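Local atomic coordinates of SnoK (Streptomyces nogalater, PDB entry 5EPA), a protein that is a carbocyclase of nogalamycin biosynthesis that binds non-heme iron and 2-oxoglutarate, and probably works as a 2-oxoglutarate-dependent oxygenase. Residues K125-T137 and H216-T228. Numbering follows the deposited sequence.
Sequences KRTLPTLVHDDET and HHCRTVHMAEANT. With FE (Fe (III) ion), chain G; AKG (2-oxoglutaric acid), chain H.
His133 and His222 both set CG between the backbone N and the carbonyl carbon (chi1 63° and 61°), which carries their imidazoles from neighbouring antiparallel strands onto one iron. His133 NE2 and His222 NE2 each bind the iron at 2.1 Å, and the ring planes stand 63° apart. Imidazole suits the task because its second nitrogen remains a donor: His133 ND1 holds Leu131 O at 2.9 Å, and His222 ND1 likewise grips Thr220 O, so the rotation of each ring is fixed. The backbones of the same two residues pair through two hydrogen bonds, and a beta bulge lies between this pair and Thr130–Ala224. Asp135 completes the protein ligands with OD1, 1.9 Å from the iron. Its other oxygen, OD2, accepts from His216 NE2 at 2.8 Å, on the syn side but somewhat out of the carboxylate plane, a second-shell bond that probably steadies the carboxylate. Thr130 OG1 donates to O4 of 2-oxoglutarate at 2.8 Å, and the methyl of Ala224 packs against the same O4; Arg233 is also hydrogen-bonded to 2-oxoglutarate. Past Asp135, the extended chain of Arg219 brings NE to the buried Glu136, whose OE2 it meets at 3.0 Å in a salt bridge. This His-X-Asp...His facial triad leaves three sites, filled by O2 and O5 of 2-oxoglutarate and a water, which probably marks where dioxygen would bind the Fe(II) enzyme, as in related oxygenases.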
loop_
_atom_site.group_PDB
_atom_site.type_symbol
_atom_site.label_atom_id
_atom_site.label_comp_id
_atom_site.label_asym_id
_atom_site.label_seq_id
_atom_site.Cartn_x
_atom_site.Cartn_y
_atom_site.Cartn_z
ATOM N N LYS A 125 20.298 6.213 -4.026
ATOM C CA LYS A 125 20.872 7.248 -4.903
ATOM C C LYS A 125 20.402 7.205 -6.365
ATOM O O LYS A 125 20.899 7.961 -7.182
ATOM C CB LYS A 125 22.405 7.186 -4.863
ATOM C CG LYS A 125 22.952 7.149 -3.448
ATOM C CD LYS A 125 24.260 7.924 -3.296
ATOM C CE LYS A 125 24.467 8.368 -1.849
ATOM N NZ LYS A 125 24.585 7.182 -0.949
ATOM N N ARG A 126 19.425 6.369 -6.677
ATOM C CA ARG A 126 18.878 6.287 -8.031
ATOM C C ARG A 126 17.368 6.441 -8.081
ATOM O O ARG A 126 16.748 6.134 -9.095
ATOM C CB ARG A 126 19.224 4.945 -8.672
ATOM C CG ARG A 126 20.643 4.856 -9.176
ATOM C CD ARG A 126 21.427 3.931 -8.285
ATOM N NE ARG A 126 21.124 2.537 -8.596
ATOM C CZ ARG A 126 21.620 1.504 -7.922
ATOM N NH1 ARG A 126 21.283 0.261 -8.280
ATOM N NH2 ARG A 126 22.470 1.714 -6.902
ATOM N N THR A 127 16.785 6.931 -7.006
ATOM C CA THR A 127 15.364 7.099 -6.923
ATOM C C THR A 127 14.918 8.511 -6.627
ATOM O O THR A 127 15.537 9.259 -5.862
ATOM C CB THR A 127 14.751 6.200 -5.836
ATOM O OG1 THR A 127 15.568 6.265 -4.659
ATOM C CG2 THR A 127 14.663 4.762 -6.338
ATOM N N LEU A 128 13.800 8.846 -7.233
ATOM C CA LEU A 128 13.042 10.036 -6.887
ATOM C C LEU A 128 12.118 9.774 -5.706
ATOM O O LEU A 128 11.845 8.612 -5.364
ATOM C CB LEU A 128 12.203 10.471 -8.097
ATOM C CG LEU A 128 12.979 10.987 -9.320
ATOM C CD1 LEU A 128 12.002 11.205 -10.465
ATOM C CD2 LEU A 128 13.724 12.281 -9.017
ATOM N N PRO A 129 11.605 10.843 -5.097
ATOM C CA PRO A 129 10.513 10.646 -4.165
ATOM C C PRO A 129 9.330 10.021 -4.876
ATOM O O PRO A 129 9.152 10.225 -6.072
ATOM C CB PRO A 129 10.127 12.099 -3.742
ATOM C CG PRO A 129 11.306 12.931 -4.066
ATOM C CD PRO A 129 11.941 12.274 -5.258
ATOM N N THR A 130 8.522 9.275 -4.138
ATOM C CA THR A 130 7.247 8.790 -4.659
ATOM C C THR A 130 6.227 9.935 -4.545
ATOM O O THR A 130 5.902 10.399 -3.457
ATOM C CB THR A 130 6.728 7.592 -3.884
ATOM O OG1 THR A 130 7.711 6.554 -3.872
ATOM C CG2 THR A 130 5.472 7.070 -4.534
ATOM N N LEU A 131 5.735 10.372 -5.682
ATOM C CA LEU A 131 4.856 11.504 -5.762
ATOM C C LEU A 131 3.593 11.282 -4.930
ATOM O O LEU A 131 2.974 10.221 -4.938
ATOM C CB LEU A 131 4.516 11.791 -7.231
ATOM C CG LEU A 131 3.654 13.054 -7.541
ATOM C CD1 LEU A 131 4.372 14.358 -7.246
ATOM C CD2 LEU A 131 3.217 13.013 -9.001
ATOM N N VAL A 132 3.203 12.342 -4.239
ATOM C CA VAL A 132 2.015 12.340 -3.387
ATOM C C VAL A 132 0.745 11.892 -4.142
ATOM O O VAL A 132 0.520 12.276 -5.278
ATOM C CB VAL A 132 1.794 13.745 -2.745
ATOM C CG1 VAL A 132 1.506 14.800 -3.818
ATOM C CG2 VAL A 132 0.662 13.732 -1.730
ATOM N N HIS A 133 -0.092 11.114 -3.456
ATOM C CA HIS A 133 -1.353 10.626 -4.024
ATOM C C HIS A 133 -2.212 10.005 -2.959
ATOM O O HIS A 133 -1.766 9.835 -1.832
ATOM C CB HIS A 133 -1.062 9.556 -5.117
ATOM C CG HIS A 133 -0.378 8.319 -4.589
ATOM N ND1 HIS A 133 0.962 8.286 -4.276
ATOM C CD2 HIS A 133 -0.862 7.080 -4.298
ATOM C CE1 HIS A 133 1.272 7.081 -3.811
ATOM N NE2 HIS A 133 0.173 6.324 -3.768
ATOM N N ASP A 134 -3.437 9.643 -3.315
ATOM C CA ASP A 134 -4.188 8.668 -2.542
ATOM C C ASP A 134 -4.375 7.434 -3.423
ATOM O O ASP A 134 -4.122 7.478 -4.619
ATOM C CB ASP A 134 -5.509 9.185 -2.027
ATOM C CG ASP A 134 -6.535 9.515 -3.145
ATOM O OD1 ASP A 134 -6.652 8.763 -4.137
ATOM O OD2 ASP A 134 -7.250 10.544 -2.983
ATOM N N ASP A 135 -4.691 6.308 -2.813
ATOM C CA ASP A 135 -4.666 5.036 -3.556
ATOM C C ASP A 135 -5.971 4.838 -4.302
ATOM O O ASP A 135 -5.984 4.270 -5.378
ATOM C CB ASP A 135 -4.395 3.892 -2.611
ATOM C CG ASP A 135 -2.956 3.862 -2.095
ATOM O OD1 ASP A 135 -1.949 4.291 -2.766
ATOM O OD2 ASP A 135 -2.859 3.373 -0.952
ATOM N N GLU A 136 -7.060 5.336 -3.724
ATOM C CA GLU A 136 -8.369 5.251 -4.323
ATOM C C GLU A 136 -8.358 5.704 -5.766
ATOM O O GLU A 136 -8.997 5.105 -6.636
ATOM C CB GLU A 136 -9.365 6.074 -3.478
ATOM C CG GLU A 136 -10.765 6.191 -4.026
ATOM C CD GLU A 136 -11.682 7.023 -3.117
ATOM O OE1 GLU A 136 -11.456 8.258 -2.926
ATOM O OE2 GLU A 136 -12.643 6.413 -2.564
ATOM N N THR A 137 -7.663 6.776 -6.022
ATOM C CA THR A 137 -7.660 7.392 -7.338
ATOM C C THR A 137 -7.189 6.419 -8.439
ATOM O O THR A 137 -7.717 6.397 -9.545
ATOM C CB THR A 137 -6.745 8.630 -7.305
ATOM O OG1 THR A 137 -7.273 9.604 -6.355
ATOM C CG2 THR A 137 -6.620 9.265 -8.658
ATOM N N HIS A 216 -2.534 2.228 5.882
ATOM C CA HIS A 216 -3.193 3.497 5.524
ATOM C C HIS A 216 -4.449 3.295 4.687
ATOM O O HIS A 216 -4.487 2.486 3.750
ATOM C CB HIS A 216 -2.188 4.514 4.844
ATOM C CG HIS A 216 -1.711 4.107 3.488
ATOM N ND1 HIS A 216 -0.590 3.346 3.303
ATOM C CD2 HIS A 216 -2.224 4.318 2.252
ATOM C CE1 HIS A 216 -0.427 3.097 2.016
ATOM N NE2 HIS A 216 -1.377 3.717 1.354
ATOM N N HIS A 217 -5.451 4.097 5.009
ATOM C CA HIS A 217 -6.718 4.100 4.278
ATOM C C HIS A 217 -6.570 4.526 2.817
ATOM O O HIS A 217 -5.637 5.234 2.451
ATOM C CB HIS A 217 -7.701 4.992 4.990
ATOM C CG HIS A 217 -9.107 4.864 4.504
ATOM N ND1 HIS A 217 -9.605 5.622 3.471
ATOM C CD2 HIS A 217 -10.138 4.107 4.945
ATOM C CE1 HIS A 217 -10.877 5.325 3.277
ATOM N NE2 HIS A 217 -11.225 4.405 4.160
ATOM N N CYS A 218 -7.474 4.054 1.967
ATOM C CA CYS A 218 -7.390 4.306 0.501
ATOM C C CYS A 218 -7.584 5.779 0.112
ATOM O O CYS A 218 -7.311 6.169 -1.017
ATOM C CB CYS A 218 -8.375 3.437 -0.300
ATOM S SG CYS A 218 -10.142 3.748 0.055
ATOM N N ARG A 219 -8.063 6.581 1.050
ATOM C CA ARG A 219 -8.191 8.039 0.875
ATOM C C ARG A 219 -7.155 8.850 1.580
ATOM O O ARG A 219 -7.145 10.079 1.448
ATOM C CB ARG A 219 -9.557 8.509 1.334
ATOM C CG ARG A 219 -10.612 8.159 0.333
ATOM C CD ARG A 219 -11.955 8.630 0.800
ATOM N NE ARG A 219 -12.972 8.007 -0.015
ATOM C CZ ARG A 219 -14.262 8.267 0.090
ATOM N NH1 ARG A 219 -14.687 9.142 0.963
ATOM N NH2 ARG A 219 -15.115 7.633 -0.681
ATOM N N THR A 220 -6.304 8.197 2.364
ATOM C CA THR A 220 -5.243 8.899 3.059
ATOM C C THR A 220 -4.206 9.358 2.031
ATOM O O THR A 220 -3.676 8.551 1.258
ATOM C CB THR A 220 -4.587 8.030 4.118
ATOM O OG1 THR A 220 -5.575 7.659 5.076
ATOM C CG2 THR A 220 -3.446 8.795 4.823
ATOM N N VAL A 221 -3.943 10.656 2.020
ATOM C CA VAL A 221 -2.925 11.217 1.169
ATOM C C VAL A 221 -1.562 10.796 1.722
ATOM O O VAL A 221 -1.276 10.997 2.912
ATOM C CB VAL A 221 -3.060 12.742 1.063
ATOM C CG1 VAL A 221 -1.928 13.356 0.273
ATOM C CG2 VAL A 221 -4.359 13.085 0.376
ATOM N N HIS A 222 -0.712 10.284 0.847
ATOM C CA HIS A 222 0.599 9.871 1.251
ATOM C C HIS A 222 1.637 10.016 0.147
ATOM O O HIS A 222 1.334 10.263 -1.015
ATOM C CB HIS A 222 0.539 8.418 1.737
ATOM C CG HIS A 222 0.091 7.435 0.691
ATOM N ND1 HIS A 222 -1.230 7.294 0.340
ATOM C CD2 HIS A 222 0.778 6.538 -0.067
ATOM C CE1 HIS A 222 -1.340 6.355 -0.597
ATOM N NE2 HIS A 222 -0.127 5.888 -0.893
ATOM N N MET A 223 2.883 9.805 0.523
ATOM C CA MET A 223 4.001 9.979 -0.380
ATOM C C MET A 223 5.210 9.217 0.178
ATOM O O MET A 223 5.114 8.646 1.248
ATOM C CB MET A 223 4.272 11.486 -0.541
ATOM C CG MET A 223 4.931 12.127 0.676
ATOM S SD MET A 223 4.492 13.864 0.854
ATOM C CE MET A 223 2.863 13.683 1.601
ATOM N N ALA A 224 6.343 9.240 -0.517
ATOM C CA ALA A 224 7.585 8.702 0.053
ATOM C C ALA A 224 8.819 9.475 -0.354
ATOM O O ALA A 224 8.871 10.035 -1.418
ATOM C CB ALA A 224 7.759 7.241 -0.332
ATOM N N GLU A 225 9.824 9.442 0.504
ATOM C CA GLU A 225 11.128 10.064 0.239
ATOM C C GLU A 225 11.872 9.350 -0.840
ATOM O O GLU A 225 11.663 8.174 -1.071
ATOM C CB GLU A 225 12.056 9.955 1.459
ATOM C CG GLU A 225 11.544 10.573 2.729
ATOM C CD GLU A 225 11.202 12.028 2.518
ATOM O OE1 GLU A 225 12.138 12.798 2.256
ATOM O OE2 GLU A 225 9.994 12.372 2.591
ATOM N N ALA A 226 12.773 10.064 -1.478
ATOM C CA ALA A 226 13.847 9.430 -2.245
ATOM C C ALA A 226 14.705 8.579 -1.305
ATOM O O ALA A 226 14.809 8.860 -0.105
ATOM C CB ALA A 226 14.720 10.497 -2.884
ATOM N N ASN A 227 15.338 7.553 -1.832
ATOM C CA ASN A 227 16.306 6.802 -1.052
ATOM C C ASN A 227 17.650 7.375 -1.344
ATOM O O ASN A 227 18.176 7.185 -2.443
ATOM C CB ASN A 227 16.272 5.302 -1.394
ATOM C CG ASN A 227 17.289 4.491 -0.600
ATOM O OD1 ASN A 227 18.069 5.034 0.194
ATOM N ND2 ASN A 227 17.264 3.165 -0.791
ATOM N N THR A 228 18.196 8.109 -0.366
ATOM C CA THR A 228 19.540 8.716 -0.459
ATOM C C THR A 228 20.495 8.061 0.506
ATOM O O THR A 228 21.624 8.502 0.651
ATOM C CB THR A 228 19.520 10.224 -0.120
ATOM O OG1 THR A 228 18.910 10.390 1.166
ATOM C CG2 THR A 228 18.707 10.982 -1.144
HETATM FE FE FE G . -0.051 4.585 -2.592
HETATM C C1 AKG H . 1.417 2.623 -1.264
HETATM O O1 AKG H . 1.724 1.608 -0.590
HETATM O O2 AKG H . 0.249 2.999 -1.551
HETATM C C2 AKG H . 2.472 3.469 -1.816
HETATM O O5 AKG H . 2.060 4.432 -2.445
HETATM C C3 AKG H . 3.929 3.146 -1.602
HETATM C C4 AKG H . 4.939 3.976 -2.400
HETATM C C5 AKG H . 6.378 3.577 -2.022
HETATM O O3 AKG H . 6.647 2.436 -1.526
HETATM O O4 AKG H . 7.302 4.373 -2.204
HETATM O O HOH W 1 17.850 8.613 -4.634
HETATM O O HOH W 2 -4.489 2.420 0.622
HETATM O O HOH W 3 -4.456 6.150 0.222
HETATM O O HOH W 4 0.053 3.322 -4.344
#